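Local coordinates for protein octaprenyl Pyrophosphate Synthase (Helicobacter pylori, PDB 3TC1) that probably synthesises octaprenyl diphosphate by adding isopentenyl diphosphate units one after another to a shorter allylic diphosphate, a magnesium-dependent reaction in this family, at residues L231-L236 against G242-Y247; F217-F220 against T225-P228; L6-N11 against K58-C63; A14-E19 against V66-T71; E121-A126 against A175-K180. One frame throughout, in Å; residues are numbered along the deposited sequence.

The five contacts form two groups on opposite sides of the chain's centre. Contacts 1 and 2 share helix 227-233; their centres lie about 12 Å apart and they touch where L244 O meets F220 CE2 (3.4 Å). Contact 2 is near the metal site, the side chain of D219 being about 4 Å from the bound magnesium. At the other end, contacts 3 and 4 join helix 3-18 to helix 53-80 at successive places, with centres about 10 Å apart. Contact 5 meets contact 3, about 16 Å away between centres, through L177 CD2 on A59 CA (3.5 Å). Contacts 1 and 3, the most widely separated pair, have centres about 45 Å apart.

Contact 1 of 5, residues L231-L236 against G242-Y247; sequences LLYEKL and GLLISY
L244 sets its CD2 methyl against the CD1 methyl of L236 at 3.8 Å, and the two leucine side chains are set nearly square to each other. The same L236 methyl also lies 4.0 Å from L244 CB, so it meets both the root and one branch of its partner. With CG anti to the backbone N (chi1 -178°), L244 reaches from helix 238-246 towards three residues at once: L236, L232 through CD2 (4.4 Å to L244 CD2), and Y233 through CB. The Y233 ring turns its edge to L244 CD2, which lies near the ring plane. Farther out on that ring, CE1 meets the tip of I245, CD1, at 4.2 Å in an oblique approach. L232 O accepts from both K235 N and L236 N, two backbone bonds that hold the turn carrying L236. Y233 O takes a hydrogen bond from Q241 NE2, and Y266 packs beside L232 and L236. The contact is purely apolar, a leucine-rich join between two consecutive short helices linked by a few residues, within the all-helical isoprenoid synthase fold.

Contact 2 of 5, residues F217-F220 against T225-P228; sequences FSDF and TTLP
A single water makes the polar link between D219 and T226. It donates to D219 OD2 at 2.7 Å and accepts from T226 OG1 at 2.6 Å, so T226 OG1 donates to the water, which in turn donates to the carboxylate. T226 OG1 stands between its backbone N and carbonyl carbon (chi1 59°), which turns the hydroxyl to the water and sends the methyl towards the aspartate. Van der Waals contact of that methyl with the aspartate runs beside the bridge: T226 CG2 lies 3.6 Å from D219 OD2 and 3.9 Å from D219 CB, the two side chains crossing at about a right angle. The second pair, F220 and T225, run alongside with the same heading. T225 OG1 meets the ring edge near its plane, 4.0 Å from F220 CE1, while bonding to N149 N. The side chain of D219 comes within about 4 Å of the bound magnesium (nearest atoms), too far for a direct ligand and consistent with a second-shell place. D204 fixes the loop through its two carboxylate oxygens, which accept from S218 N and D219 N; with D201, which touches both D219 and T226, it belongs to the second aspartate-rich motif of prenyl synthases. The loop 217-220 therefore lies over the end of helix 182-205, F220 stacks on Y229 of helix 227-233, and T226 occupies the N-cap position of that helix, whose first residues, L227 and P228, pack against helices 182-205, 253-265 and 268-286.

Contact 3 of 5, residues L6-N11 against K58-C63; sequences LKAIQN and KALNLC
On the helix turn that brings L60 and C63 up to I9, L62 N donates to K58 O at 2.9 Å, and C63 N to A59 O follows one step later. In this regular helix L60 and C63, three residues apart, fall on the same side of helix 53-80, and I9 of helix 3-18 reaches to both. Its CG1 branch carries the contact. CG1 sits 4.1 Å from L60 CD2 and equally far from C63 CB, while the terminal CD1 presses on C63 CB at 3.4 Å, a close-packed pair for two carbons, with C63 SG alongside at 4.0 Å. CG1 is anti to the carbonyl carbon of I9 (chi1 -67°) and the chain then runs on extended through chi2, which carries the tip past L60 and on to C63. L60 comes across I9 at a slant, one methyl on each of two neighbours: CD2 on I9 and CD1 on A8 CB, the latter pair 4.3 Å apart at the more open margin. I9 and L60 also bring the backbones nearest, their CA atoms 6.1 Å apart. Around this group, S40 of helix 38-44 touches both I9 and C63, and M174 of helix 152-177 lies against C63. N61 OD1, on the same helix, takes a hydrogen bond from K12 NZ, a polar tie just beyond the apolar patch. The helix axes approach to 9.3 Å and cross at -65°, a steep crossing of the N-terminal helix over helix 53-80 in the all-helical prenyl synthase fold.

Contact 4 of 5, residues A14-E19 against V66-T71; sequences ASWIKE and VEMIQT
M68 brings its sulfur to the edge of the W16 indole: SD lies 3.4 Å from CE3 and 4.0 Å from CZ3 of W16, on the six-membered ring. From the centroid of that ring the sulfur is 4.7 Å away and 76° off the normal, so it sits close to the ring plane, the edge-on form of a Met-aromatic contact. The two side chains meet at a slant, and both leave their helices with CG anti to the carbonyl carbon. M68 runs out extended and then bends at chi3 (72°), which swings its methyl away from the indole towards I17; CE reaches I17 CD1 at 4.4 Å, a looser touch. One methionine thus spans two successive residues of helix 3-18, a long reach, the nearest CA atoms, those of W16 and M68, being 9.9 Å apart. Around them, K111 of helix 92-116 makes a cation-pi contact with W16 and a salt bridge with E19 OE1, and E115 packs on the indole. N61, T64 and I65, earlier on helix 53-80, also lie against the tryptophan, while F108 touches I17, M68 and T71, closing the other end of the group. Buried E67, beside M68, gives OE2 to a hydrogen bond with S40 OG. The Met-aromatic pair lies where three helices, 3-18, 53-80 and 92-116, meet in the all-helical fold of prenyl synthases, and the first aspartate-rich motif of this family begins at the C-terminal end of helix 53-80.

Contact 5 of 5, residues E121-A126 against A175-K180; sequences ELIAQA and AILLNK
The first turns of helix 121-144 face the last turn of helix 152-177, with the CA atoms of I123 and I176 7.2 Å apart. The second helix ends here: L178 leaves helical geometry, and N179, with positive phi (54°), is the C-prime residue of a Schellman motif, K180 N bonding to A175 O at 2.7 Å and N179 N to I176 O at 3.0 Å. In this helix pair of the all-helical prenyl synthase fold, the motif turns the chain away just beyond I176 and L177, the two residues that meet helix 121-144. I123 and I176 run alongside each other with opposite headings; CG1 of I123 rests on CG2 of I176 at 3.8 Å. CG1 of I123 is anti to the carbonyl carbon (chi1 -70°), which carries CD1 to L177, 3.9 Å from its CB and 4.0 Å from its backbone N. At the outer margin L122 CB meets I176 CD1 at 4.3 Å. L62 of helix 53-80 also packs on I123, and E121 and Q125 touch K118 of the second subunit.

Contact 1 of 5, residues L231-L236 against G242-Y247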
# COMPACT_ATOMS: atom_id res chain seq x y z
N LEU B 231 -21.79 10.02 -22.62
CA LEU B 231 -22.64 11.01 -23.28
C LEU B 231 -22.93 10.60 -24.73
O LEU B 231 -24.04 10.78 -25.22
CB LEU B 231 -21.98 12.39 -23.23
CG LEU B 231 -21.79 13.00 -21.84
CD1 LEU B 231 -21.08 14.34 -21.94
CD2 LEU B 231 -23.16 13.17 -21.17
N LEU B 232 -21.93 10.05 -25.40
CA LEU B 232 -22.11 9.60 -26.79
C LEU B 232 -23.13 8.47 -26.85
O LEU B 232 -24.05 8.50 -27.65
CB LEU B 232 -20.78 9.11 -27.38
CG LEU B 232 -20.90 8.54 -28.80
CD1 LEU B 232 -21.37 9.65 -29.76
CD2 LEU B 232 -19.57 7.97 -29.27
N TYR B 233 -22.95 7.48 -25.98
CA TYR B 233 -23.84 6.32 -25.93
C TYR B 233 -25.31 6.70 -25.80
O TYR B 233 -26.18 6.06 -26.38
CB TYR B 233 -23.45 5.41 -24.76
CG TYR B 233 -24.30 4.16 -24.68
CD1 TYR B 233 -24.07 3.10 -25.55
CD2 TYR B 233 -25.34 4.06 -23.76
CE1 TYR B 233 -24.87 1.96 -25.51
CE2 TYR B 233 -26.15 2.93 -23.72
CZ TYR B 233 -25.91 1.89 -24.59
OH TYR B 233 -26.69 0.76 -24.54
N GLU B 234 -25.58 7.74 -25.01
CA GLU B 234 -26.94 8.22 -24.79
C GLU B 234 -27.58 8.85 -26.04
O GLU B 234 -28.80 9.01 -26.10
CB GLU B 234 -26.95 9.24 -23.65
CG GLU B 234 -26.82 8.61 -22.27
CD GLU B 234 -26.31 9.59 -21.22
OE1 GLU B 234 -26.67 10.79 -21.29
OE2 GLU B 234 -25.56 9.15 -20.32
N LYS B 235 -26.76 9.20 -27.03
CA LYS B 235 -27.26 9.83 -28.26
C LYS B 235 -27.24 8.91 -29.48
O LYS B 235 -27.92 9.18 -30.47
CB LYS B 235 -26.42 11.07 -28.60
CG LYS B 235 -26.31 12.12 -27.52
CD LYS B 235 -27.49 13.07 -27.53
CE LYS B 235 -27.28 14.19 -26.52
NZ LYS B 235 -26.03 14.95 -26.78
N LEU B 236 -26.44 7.85 -29.42
CA LEU B 236 -26.31 6.92 -30.55
C LEU B 236 -27.56 6.12 -30.86
O LEU B 236 -28.34 5.79 -29.96
CB LEU B 236 -25.17 5.94 -30.29
CG LEU B 236 -23.74 6.47 -30.18
CD1 LEU B 236 -22.80 5.32 -29.83
CD2 LEU B 236 -23.34 7.13 -31.49
N GLY B 242 -24.44 -0.64 -30.78
CA GLY B 242 -23.89 -1.98 -30.92
C GLY B 242 -22.42 -1.92 -31.30
O GLY B 242 -21.59 -2.65 -30.75
N LEU B 243 -22.09 -1.03 -32.23
CA LEU B 243 -20.71 -0.88 -32.67
C LEU B 243 -19.81 -0.39 -31.53
O LEU B 243 -18.73 -0.93 -31.31
CB LEU B 243 -20.61 0.09 -33.85
CG LEU B 243 -21.18 -0.36 -35.20
CD1 LEU B 243 -20.95 0.73 -36.25
CD2 LEU B 243 -20.52 -1.66 -35.64
N LEU B 244 -20.26 0.64 -30.83
CA LEU B 244 -19.46 1.18 -29.73
C LEU B 244 -19.16 0.09 -28.71
O LEU B 244 -18.02 -0.07 -28.29
CB LEU B 244 -20.19 2.34 -29.05
CG LEU B 244 -19.41 3.00 -27.90
CD1 LEU B 244 -18.11 3.59 -28.44
CD2 LEU B 244 -20.27 4.09 -27.27
N ILE B 245 -20.18 -0.67 -28.34
CA ILE B 245 -19.99 -1.75 -27.38
C ILE B 245 -19.00 -2.79 -27.92
O ILE B 245 -18.14 -3.28 -27.18
CB ILE B 245 -21.33 -2.45 -27.03
CG1 ILE B 245 -22.22 -1.48 -26.25
CG2 ILE B 245 -21.07 -3.71 -26.20
CD1 ILE B 245 -23.59 -2.03 -25.89
N SER B 246 -19.10 -3.10 -29.20
CA SER B 246 -18.21 -4.07 -29.82
C SER B 246 -16.77 -3.55 -29.84
O SER B 246 -15.82 -4.34 -29.92
CB SER B 246 -18.64 -4.36 -31.26
OG SER B 246 -18.25 -3.30 -32.11
N TYR B 247 -16.59 -2.24 -29.77
CA TYR B 247 -15.24 -1.68 -29.78
C TYR B 247 -14.64 -1.60 -28.38
O TYR B 247 -13.48 -1.22 -28.22
CB TYR B 247 -15.23 -0.29 -30.43
CG TYR B 247 -15.62 -0.30 -31.89
CD1 TYR B 247 -15.46 -1.45 -32.67
CD2 TYR B 247 -16.14 0.85 -32.50
CE1 TYR B 247 -15.80 -1.46 -34.03
CE2 TYR B 247 -16.49 0.85 -33.85
CZ TYR B 247 -16.32 -0.31 -34.61
OH TYR B 247 -16.67 -0.32 -35.94

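Contact 2 of 5, residues F217-F220 against T225-P228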
# COMPACT_ATOMS: atom_id res chain seq x y z
N PHE B 217 -5.86 8.16 -26.61
CA PHE B 217 -6.95 7.22 -26.81
C PHE B 217 -6.62 5.92 -26.08
O PHE B 217 -6.64 4.83 -26.65
CB PHE B 217 -7.20 6.95 -28.30
CG PHE B 217 -8.24 7.85 -28.90
CD1 PHE B 217 -7.91 9.12 -29.36
CD2 PHE B 217 -9.58 7.45 -28.98
CE1 PHE B 217 -8.88 9.97 -29.88
CE2 PHE B 217 -10.56 8.29 -29.49
CZ PHE B 217 -10.21 9.56 -29.94
N SER B 218 -6.30 6.07 -24.79
CA SER B 218 -5.94 4.95 -23.94
C SER B 218 -7.09 4.39 -23.11
O SER B 218 -7.10 3.21 -22.78
CB SER B 218 -4.83 5.38 -22.97
OG SER B 218 -3.70 5.92 -23.65
N ASP B 219 -8.05 5.24 -22.77
CA ASP B 219 -9.15 4.84 -21.90
C ASP B 219 -10.11 3.73 -22.33
O ASP B 219 -10.18 2.70 -21.67
CB ASP B 219 -9.95 6.08 -21.48
CG ASP B 219 -9.11 7.08 -20.68
OD1 ASP B 219 -8.07 6.66 -20.12
OD2 ASP B 219 -9.49 8.26 -20.62
N PHE B 220 -10.84 3.92 -23.42
CA PHE B 220 -11.81 2.91 -23.86
C PHE B 220 -11.11 1.58 -24.18
O PHE B 220 -11.63 0.50 -23.89
CB PHE B 220 -12.57 3.40 -25.10
CG PHE B 220 -13.91 2.75 -25.29
CD1 PHE B 220 -14.83 2.68 -24.24
CD2 PHE B 220 -14.27 2.22 -26.53
CE1 PHE B 220 -16.08 2.10 -24.42
CE2 PHE B 220 -15.52 1.63 -26.72
CZ PHE B 220 -16.43 1.57 -25.66
N THR B 225 -15.09 3.37 -19.49
CA THR B 225 -16.12 4.10 -20.24
C THR B 225 -16.24 5.48 -19.61
O THR B 225 -17.07 5.70 -18.72
CB THR B 225 -17.49 3.39 -20.19
OG1 THR B 225 -17.33 2.01 -20.57
CG2 THR B 225 -18.46 4.05 -21.16
N THR B 226 -15.41 6.41 -20.08
CA THR B 226 -15.37 7.77 -19.55
C THR B 226 -16.56 8.62 -20.01
O THR B 226 -17.33 8.21 -20.87
CB THR B 226 -14.05 8.46 -19.94
OG1 THR B 226 -13.91 8.48 -21.37
CG2 THR B 226 -12.86 7.69 -19.36
N LEU B 227 -16.68 9.82 -19.44
CA LEU B 227 -17.80 10.71 -19.77
C LEU B 227 -18.10 10.86 -21.27
O LEU B 227 -19.24 10.76 -21.68
CB LEU B 227 -17.60 12.09 -19.13
CG LEU B 227 -18.84 13.00 -19.15
CD1 LEU B 227 -20.04 12.25 -18.56
CD2 LEU B 227 -18.56 14.27 -18.36
N PRO B 228 -17.07 11.13 -22.09
CA PRO B 228 -17.34 11.27 -23.52
C PRO B 228 -18.12 10.08 -24.09
O PRO B 228 -19.07 10.24 -24.85
CB PRO B 228 -15.95 11.39 -24.13
CG PRO B 228 -15.17 12.07 -23.05
CD PRO B 228 -15.64 11.35 -21.80
O HOH W 1 -11.53 9.34 -22.11

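Contact 3 of 5, residues L6-N11 against K58-C63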
# COMPACT_ATOMS: atom_id res chain seq x y z
N LEU B 6 8.47 24.05 -4.47
CA LEU B 6 8.30 22.74 -5.10
C LEU B 6 9.63 22.00 -5.08
O LEU B 6 9.69 20.78 -4.93
CB LEU B 6 7.82 22.91 -6.54
CG LEU B 6 6.39 23.44 -6.71
CD1 LEU B 6 6.09 23.65 -8.18
CD2 LEU B 6 5.40 22.47 -6.10
N LYS B 7 10.71 22.77 -5.22
CA LYS B 7 12.05 22.24 -5.22
C LYS B 7 12.38 21.70 -3.82
O LYS B 7 13.03 20.67 -3.68
CB LYS B 7 13.04 23.35 -5.59
CG LYS B 7 14.20 22.89 -6.43
CD LYS B 7 15.10 21.95 -5.67
CE LYS B 7 16.12 21.32 -6.61
NZ LYS B 7 15.43 20.55 -7.68
N ALA B 8 11.92 22.42 -2.80
CA ALA B 8 12.16 22.01 -1.42
C ALA B 8 11.37 20.73 -1.11
O ALA B 8 11.81 19.90 -0.34
CB ALA B 8 11.76 23.13 -0.46
N ILE B 9 10.19 20.60 -1.71
CA ILE B 9 9.35 19.41 -1.51
C ILE B 9 10.01 18.22 -2.21
O ILE B 9 10.02 17.10 -1.69
CB ILE B 9 7.93 19.65 -2.08
CG1 ILE B 9 7.23 20.73 -1.25
CG2 ILE B 9 7.13 18.34 -2.07
CD1 ILE B 9 5.96 21.26 -1.87
N GLN B 10 10.55 18.47 -3.40
CA GLN B 10 11.23 17.45 -4.18
C GLN B 10 12.41 16.92 -3.34
O GLN B 10 12.65 15.71 -3.27
CB GLN B 10 11.74 18.07 -5.48
CG GLN B 10 12.48 17.15 -6.42
CD GLN B 10 13.03 17.88 -7.63
OE1 GLN B 10 12.29 18.55 -8.36
NE2 GLN B 10 14.34 17.77 -7.86
N ASN B 11 13.14 17.83 -2.71
CA ASN B 11 14.27 17.44 -1.89
C ASN B 11 13.86 16.73 -0.59
O ASN B 11 14.60 15.88 -0.09
CB ASN B 11 15.15 18.66 -1.59
CG ASN B 11 15.89 19.15 -2.82
OD1 ASN B 11 16.32 18.35 -3.65
ND2 ASN B 11 16.05 20.46 -2.94
N LYS B 58 6.25 22.71 8.27
CA LYS B 58 5.18 21.74 8.49
C LYS B 58 4.33 21.63 7.22
O LYS B 58 3.89 20.55 6.85
CB LYS B 58 4.26 22.16 9.64
CG LYS B 58 4.79 21.92 11.05
CD LYS B 58 3.67 22.22 12.05
CE LYS B 58 4.02 21.82 13.48
NZ LYS B 58 4.84 22.84 14.18
N ALA B 59 4.09 22.77 6.58
CA ALA B 59 3.30 22.80 5.36
C ALA B 59 4.02 22.07 4.23
O ALA B 59 3.40 21.34 3.46
CB ALA B 59 3.02 24.24 4.96
N LEU B 60 5.33 22.26 4.13
CA LEU B 60 6.09 21.58 3.11
C LEU B 60 6.06 20.07 3.40
O LEU B 60 6.02 19.26 2.48
CB LEU B 60 7.53 22.10 3.09
CG LEU B 60 7.62 23.59 2.73
CD1 LEU B 60 9.06 24.06 2.80
CD2 LEU B 60 7.04 23.83 1.35
N ASN B 61 6.08 19.72 4.68
CA ASN B 61 6.02 18.31 5.06
C ASN B 61 4.69 17.72 4.63
O ASN B 61 4.63 16.58 4.16
CB ASN B 61 6.17 18.12 6.58
CG ASN B 61 7.60 18.26 7.04
OD1 ASN B 61 8.52 18.28 6.24
ND2 ASN B 61 7.79 18.36 8.36
N LEU B 62 3.62 18.49 4.79
CA LEU B 62 2.29 18.03 4.40
C LEU B 62 2.23 17.79 2.89
O LEU B 62 1.63 16.81 2.43
CB LEU B 62 1.23 19.05 4.80
CG LEU B 62 -0.22 18.63 4.53
CD1 LEU B 62 -0.53 17.36 5.29
CD2 LEU B 62 -1.19 19.73 4.96
N CYS B 63 2.82 18.71 2.13
CA CYS B 63 2.84 18.59 0.67
C CYS B 63 3.65 17.35 0.28
O CYS B 63 3.32 16.66 -0.68
CB CYS B 63 3.48 19.83 0.04
SG CYS B 63 2.47 21.33 0.14

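Contact 4 of 5, residues A14-E19 against V66-T71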
# COMPACT_ATOMS: atom_id res chain seq x y z
N ALA B 14 13.26 13.13 -1.41
CA ALA B 14 14.54 12.45 -1.55
C ALA B 14 15.16 12.16 -0.19
O ALA B 14 15.76 11.11 0.02
CB ALA B 14 15.50 13.30 -2.39
N SER B 15 15.03 13.10 0.74
CA SER B 15 15.57 12.92 2.08
C SER B 15 14.84 11.80 2.81
O SER B 15 15.46 10.98 3.48
CB SER B 15 15.46 14.21 2.88
OG SER B 15 16.24 15.23 2.29
N TRP B 16 13.52 11.76 2.68
CA TRP B 16 12.71 10.74 3.33
C TRP B 16 13.03 9.35 2.78
O TRP B 16 13.02 8.36 3.53
CB TRP B 16 11.22 11.06 3.17
CG TRP B 16 10.75 12.21 4.04
CD1 TRP B 16 11.52 13.01 4.83
CD2 TRP B 16 9.40 12.66 4.21
NE1 TRP B 16 10.73 13.94 5.49
CE2 TRP B 16 9.43 13.74 5.13
CE3 TRP B 16 8.16 12.25 3.69
CZ2 TRP B 16 8.27 14.42 5.53
CZ3 TRP B 16 7.01 12.93 4.10
CH2 TRP B 16 7.07 14.00 5.00
N ILE B 17 13.33 9.26 1.49
CA ILE B 17 13.68 7.97 0.89
C ILE B 17 15.03 7.53 1.45
O ILE B 17 15.23 6.36 1.77
CB ILE B 17 13.76 8.05 -0.66
CG1 ILE B 17 12.36 8.19 -1.24
CG2 ILE B 17 14.43 6.79 -1.22
CD1 ILE B 17 11.44 7.03 -0.93
N LYS B 18 15.96 8.47 1.58
CA LYS B 18 17.28 8.15 2.12
C LYS B 18 17.18 7.72 3.58
O LYS B 18 18.01 6.95 4.07
CB LYS B 18 18.23 9.34 1.99
CG LYS B 18 18.77 9.57 0.59
CD LYS B 18 19.77 10.72 0.58
CE LYS B 18 20.42 10.91 -0.78
NZ LYS B 18 19.45 11.27 -1.85
N GLU B 19 16.18 8.23 4.29
CA GLU B 19 15.99 7.88 5.70
C GLU B 19 15.59 6.42 5.86
O GLU B 19 15.71 5.86 6.95
CB GLU B 19 14.94 8.79 6.35
CG GLU B 19 15.36 10.26 6.39
CD GLU B 19 14.35 11.17 7.08
OE1 GLU B 19 13.19 10.77 7.28
OE2 GLU B 19 14.73 12.31 7.41
N VAL B 66 1.50 14.32 0.78
CA VAL B 66 0.52 14.22 -0.29
C VAL B 66 1.13 13.74 -1.62
O VAL B 66 0.53 12.91 -2.31
CB VAL B 66 -0.20 15.57 -0.51
CG1 VAL B 66 -0.98 15.56 -1.82
CG2 VAL B 66 -1.16 15.83 0.66
N GLU B 67 2.30 14.25 -1.97
CA GLU B 67 2.94 13.83 -3.22
C GLU B 67 3.39 12.37 -3.16
O GLU B 67 3.36 11.65 -4.16
CB GLU B 67 4.14 14.73 -3.55
CG GLU B 67 3.80 16.21 -3.82
CD GLU B 67 2.82 16.41 -4.98
OE1 GLU B 67 2.56 15.46 -5.74
OE2 GLU B 67 2.31 17.55 -5.13
N MET B 68 3.82 11.91 -1.98
CA MET B 68 4.26 10.53 -1.85
C MET B 68 3.09 9.57 -1.95
O MET B 68 3.21 8.48 -2.50
CB MET B 68 5.03 10.34 -0.53
CG MET B 68 6.41 10.97 -0.61
SD MET B 68 7.44 10.67 0.81
CE MET B 68 7.84 8.95 0.60
N ILE B 69 1.94 10.00 -1.43
CA ILE B 69 0.72 9.20 -1.51
C ILE B 69 0.33 9.10 -2.98
O ILE B 69 -0.00 8.02 -3.48
CB ILE B 69 -0.43 9.87 -0.71
CG1 ILE B 69 -0.19 9.68 0.79
CG2 ILE B 69 -1.77 9.28 -1.12
CD1 ILE B 69 -1.11 10.52 1.66
N GLN B 70 0.36 10.24 -3.67
CA GLN B 70 0.02 10.27 -5.09
C GLN B 70 0.95 9.33 -5.86
O GLN B 70 0.49 8.56 -6.70
CB GLN B 70 0.15 11.70 -5.63
CG GLN B 70 -0.09 11.84 -7.14
CD GLN B 70 -1.50 11.43 -7.54
OE1 GLN B 70 -2.37 11.24 -6.69
NE2 GLN B 70 -1.73 11.31 -8.85
N THR B 71 2.24 9.40 -5.58
CA THR B 71 3.21 8.53 -6.26
C THR B 71 2.95 7.06 -5.96
O THR B 71 3.08 6.21 -6.84
CB THR B 71 4.67 8.86 -5.84
OG1 THR B 71 4.99 10.19 -6.24
CG2 THR B 71 5.65 7.88 -6.50

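Contact 5 of 5, residues E121-A126 against A175-K180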
# COMPACT_ATOMS: atom_id res chain seq x y z
N GLU B 121 -4.43 14.38 14.63
CA GLU B 121 -5.54 13.52 14.24
C GLU B 121 -6.46 14.00 13.12
O GLU B 121 -6.86 13.21 12.27
CB GLU B 121 -6.37 13.18 15.47
CG GLU B 121 -7.50 12.21 15.19
CD GLU B 121 -8.29 11.88 16.44
OE1 GLU B 121 -8.81 12.82 17.08
OE2 GLU B 121 -8.39 10.68 16.77
N LEU B 122 -6.81 15.29 13.14
CA LEU B 122 -7.71 15.83 12.12
C LEU B 122 -7.15 15.66 10.72
O LEU B 122 -7.84 15.19 9.81
CB LEU B 122 -7.99 17.31 12.36
CG LEU B 122 -9.13 17.66 13.31
CD1 LEU B 122 -9.30 19.17 13.37
CD2 LEU B 122 -10.42 17.00 12.83
N ILE B 123 -5.90 16.06 10.54
CA ILE B 123 -5.25 15.94 9.24
C ILE B 123 -4.96 14.48 8.93
O ILE B 123 -5.19 14.02 7.81
CB ILE B 123 -3.95 16.78 9.21
CG1 ILE B 123 -4.30 18.27 9.23
CG2 ILE B 123 -3.11 16.43 7.98
CD1 ILE B 123 -3.13 19.20 9.48
N ALA B 124 -4.46 13.74 9.91
CA ALA B 124 -4.14 12.32 9.71
C ALA B 124 -5.37 11.54 9.25
O ALA B 124 -5.26 10.67 8.38
CB ALA B 124 -3.59 11.71 10.99
N GLN B 125 -6.52 11.84 9.82
CA GLN B 125 -7.75 11.14 9.44
C GLN B 125 -8.26 11.56 8.07
O GLN B 125 -8.74 10.73 7.31
CB GLN B 125 -8.84 11.36 10.49
CG GLN B 125 -8.55 10.66 11.81
CD GLN B 125 -9.77 10.61 12.71
OE1 GLN B 125 -9.68 10.14 13.84
NE2 GLN B 125 -10.90 11.08 12.21
N ALA B 126 -8.16 12.85 7.75
CA ALA B 126 -8.62 13.33 6.45
C ALA B 126 -7.84 12.67 5.33
O ALA B 126 -8.42 12.16 4.37
CB ALA B 126 -8.49 14.85 6.37
N ALA B 175 -5.62 23.74 4.87
CA ALA B 175 -6.41 24.79 5.49
C ALA B 175 -6.41 24.59 7.00
O ALA B 175 -6.27 25.56 7.76
CB ALA B 175 -7.84 24.75 4.95
N ILE B 176 -6.56 23.34 7.44
CA ILE B 176 -6.55 23.01 8.85
C ILE B 176 -5.21 23.41 9.46
O ILE B 176 -5.16 24.09 10.48
CB ILE B 176 -6.76 21.48 9.07
CG1 ILE B 176 -8.18 21.09 8.66
CG2 ILE B 176 -6.49 21.11 10.53
CD1 ILE B 176 -8.44 19.58 8.68
N LEU B 177 -4.12 22.98 8.82
CA LEU B 177 -2.77 23.28 9.27
C LEU B 177 -2.53 24.78 9.38
O LEU B 177 -1.93 25.25 10.35
CB LEU B 177 -1.75 22.68 8.30
CG LEU B 177 -0.27 22.88 8.66
CD1 LEU B 177 0.05 22.07 9.92
CD2 LEU B 177 0.62 22.44 7.51
N LEU B 178 -3.00 25.53 8.39
CA LEU B 178 -2.82 26.98 8.37
C LEU B 178 -3.95 27.75 9.05
O LEU B 178 -4.04 28.98 8.92
CB LEU B 178 -2.67 27.45 6.92
CG LEU B 178 -1.54 26.76 6.16
CD1 LEU B 178 -1.44 27.34 4.77
CD2 LEU B 178 -0.22 26.93 6.92
N ASN B 179 -4.79 27.03 9.76
CA ASN B 179 -5.92 27.64 10.47
C ASN B 179 -6.82 28.51 9.57
O ASN B 179 -7.15 29.63 9.92
CB ASN B 179 -5.40 28.45 11.66
CG ASN B 179 -6.50 28.81 12.64
OD1 ASN B 179 -7.28 27.94 13.06
ND2 ASN B 179 -6.58 30.08 13.03
N LYS B 180 -7.14 28.04 8.41
CA LYS B 180 -8.06 28.62 7.48
C LYS B 180 -9.37 27.88 7.39
O LYS B 180 -9.44 26.91 7.86
CB LYS B 180 -7.41 28.80 6.11
CG LYS B 180 -6.30 29.70 6.10
CD LYS B 180 -5.60 29.64 4.91
CE LYS B 180 -6.09 30.52 3.98
NZ LYS B 180 -5.31 31.73 3.94